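Long-range contact in alpha-/beta-galactoside alpha-2,3-sialyltransferase (Photobacterium phosphoreum, PDB 2ZWI), which probably transfers sialic acid from a CMP-linked donor to galactosides through an alpha-2,3 linkage, as a bacterial glycosyltransferase of the GT-B clan: residues N29-I34 and S49-F54. Residues are numbered along the deposited sequence; the frame is centred on the assembly and turned at random. Where two conformers were deposited one is given.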
loop_
_atom_site.group_PDB
_atom_site.type_symbol
_atom_site.label_atom_id
_atom_site.label_comp_id
_atom_site.label_asym_id
_atom_site.label_seq_id
_atom_site.Cartn_x
_atom_site.Cartn_y
_atom_site.Cartn_z
ATOM N N ASN A 29 -3.220 24.869 0.316
ATOM C CA ASN A 29 -3.207 25.568 -0.974
ATOM C C ASN A 29 -1.827 25.627 -1.637
ATOM O O ASN A 29 -1.626 26.371 -2.596
ATOM C CB ASN A 29 -3.780 26.975 -0.819
ATOM C CG ASN A 29 -3.149 27.726 0.324
ATOM O OD1 ASN A 29 -1.921 27.679 0.521
ATOM N ND2 ASN A 29 -3.980 28.426 1.102
ATOM N N ASN A 30 -0.877 24.839 -1.144
ATOM C CA ASN A 30 0.414 24.722 -1.825
ATOM C C ASN A 30 0.221 24.140 -3.218
ATOM O O ASN A 30 -0.667 23.304 -3.417
ATOM C CB ASN A 30 1.367 23.815 -1.053
ATOM C CG ASN A 30 1.681 24.337 0.319
ATOM O OD1 ASN A 30 1.918 25.528 0.500
ATOM N ND2 ASN A 30 1.688 23.448 1.300
ATOM N N LYS A 31 1.050 24.578 -4.166
ATOM C CA LYS A 31 1.050 23.997 -5.505
ATOM C C LYS A 31 1.437 22.525 -5.392
ATOM O O LYS A 31 2.346 22.170 -4.638
ATOM C CB LYS A 31 2.010 24.749 -6.436
ATOM C CG LYS A 31 2.078 24.199 -7.876
ATOM C CD LYS A 31 0.847 24.585 -8.697
ATOM C CE LYS A 31 0.853 23.941 -10.078
ATOM N NZ LYS A 31 0.841 22.451 -10.012
ATOM N N LYS A 32 0.723 21.671 -6.121
ATOM C CA LYS A 32 0.994 20.232 -6.084
ATOM C C LYS A 32 1.333 19.714 -7.480
ATOM O O LYS A 32 0.667 20.069 -8.458
ATOM C CB LYS A 32 -0.210 19.485 -5.510
ATOM C CG LYS A 32 -0.549 19.905 -4.078
ATOM C CD LYS A 32 -1.851 19.309 -3.603
ATOM C CE LYS A 32 -2.291 19.935 -2.277
ATOM N NZ LYS A 32 -2.676 21.376 -2.414
ATOM N N LEU A 33 2.384 18.904 -7.559
ATOM C CA LEU A 33 2.796 18.231 -8.796
ATOM C C LEU A 33 2.602 16.724 -8.605
ATOM O O LEU A 33 3.175 16.131 -7.682
ATOM C CB LEU A 33 4.257 18.552 -9.122
ATOM C CG LEU A 33 4.663 20.033 -9.098
ATOM C CD1 LEU A 33 6.134 20.179 -9.385
ATOM C CD2 LEU A 33 3.844 20.855 -10.086
ATOM N N ILE A 34 1.786 16.118 -9.463
ATOM C CA ILE A 34 1.287 14.765 -9.233
ATOM C C ILE A 34 1.583 13.828 -10.418
ATOM O O ILE A 34 1.352 14.184 -11.582
ATOM C CB ILE A 34 -0.241 14.775 -8.952
ATOM C CG1 ILE A 34 -0.587 15.683 -7.757
ATOM C CG2 ILE A 34 -0.754 13.371 -8.701
ATOM C CD1 ILE A 34 -2.086 15.902 -7.574
ATOM N N SER A 49 -9.189 22.533 -7.702
ATOM C CA SER A 49 -9.612 22.553 -6.302
ATOM C C SER A 49 -8.483 22.171 -5.326
ATOM O O SER A 49 -8.543 22.519 -4.147
ATOM C CB SER A 49 -10.853 21.676 -6.074
ATOM O OG SER A 49 -10.534 20.293 -6.152
ATOM N N ILE A 50 -7.456 21.477 -5.812
ATOM C CA ILE A 50 -6.282 21.156 -4.975
ATOM C C ILE A 50 -5.010 21.934 -5.373
ATOM O O ILE A 50 -3.946 21.763 -4.762
ATOM C CB ILE A 50 -6.007 19.622 -4.909
ATOM C CG1 ILE A 50 -5.591 19.069 -6.281
ATOM C CG2 ILE A 50 -7.230 18.884 -4.344
ATOM C CD1 ILE A 50 -4.965 17.664 -6.221
ATOM N N ASN A 51 -5.132 22.803 -6.378
ATOM C CA ASN A 51 -3.989 23.549 -6.921
ATOM C C ASN A 51 -2.928 22.596 -7.490
ATOM O O ASN A 51 -1.719 22.771 -7.278
ATOM C CB ASN A 51 -3.379 24.487 -5.858
ATOM C CG ASN A 51 -2.507 25.574 -6.463
ATOM O OD1 ASN A 51 -2.512 25.794 -7.682
ATOM N ND2 ASN A 51 -1.752 26.266 -5.613
ATOM N N GLY A 52 -3.391 21.592 -8.229
ATOM C CA GLY A 52 -2.495 20.567 -8.724
ATOM C C GLY A 52 -2.305 20.580 -10.218
ATOM O O GLY A 52 -3.156 21.089 -10.963
ATOM N N SER A 53 -1.171 20.022 -10.641
ATOM C CA SER A 53 -0.917 19.652 -12.030
ATOM C C SER A 53 -0.586 18.163 -12.062
ATOM O O SER A 53 0.129 17.659 -11.192
ATOM C CB SER A 53 0.262 20.435 -12.609
ATOM O OG SER A 53 -0.018 21.824 -12.634
ATOM N N PHE A 54 -1.112 17.476 -13.073
ATOM C CA PHE A 54 -0.830 16.066 -13.285
ATOM C C PHE A 54 0.146 15.873 -14.431
ATOM O O PHE A 54 0.048 16.542 -15.471
ATOM C CB PHE A 54 -2.116 15.277 -13.552
ATOM C CG PHE A 54 -1.923 13.786 -13.464
ATOM C CD1 PHE A 54 -1.950 13.146 -12.230
ATOM C CD2 PHE A 54 -1.672 13.034 -14.609
ATOM C CE1 PHE A 54 -1.733 11.779 -12.132
ATOM C CE2 PHE A 54 -1.468 11.653 -14.526
ATOM C CZ PHE A 54 -1.492 11.026 -13.287
#
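Lys31, in one of its two conformers, lays its aliphatic chain across the Asn51 backbone, CD 3.4 Å from Asn51 O, and bends at chi2 (75°) and again at chi4, which carries NZ to Ser53. In this conformer Lys31 NZ donates to Ser53 OG at 2.8 Å and, weakly, to Lys32 O; with a second conformer present, that reach is not fixed. Lys32 leaves the opposite face of the sheet as a nearly straight chain, turned only at its last torsion. Lys32 NZ bonds Ile50 O at 2.7 Å, together with Asn30 O and Ser28 O, and these three carbonyls link the end of helix 44-50 to the residues leading into strand 31-36. These strands and the helix form a parallel beta-alpha-beta unit, with strand 52-54 outermost in the seven-strand sheet of one of the two Rossmann-like halves of a GT-B fold. Backbone bonds from Lys32 N to Asn51 O, Ser53 N to Lys32 O and Ile34 N to Ser53 O stitch the strands together. Asn51, with positive phi (61°), is the C-prime residue of the Schellman motif ending helix 44-50. Its ND2 approaches Asn29 O from above the carbonyl plane at 3.0 Å, while that oxygen lies nearly within the Asn51 amide plane. On the face carrying Lys32, Ile34 reaches two apolar partners with different branches: CD1 meets Ile50 CD1 at 3.6 Å, and CG2, anti to the backbone N, touches the Phe54 ring at CD1, 3.7 Å away. Ile34 O lies over one face of that ring, which also packs against Pro40 and Ile41.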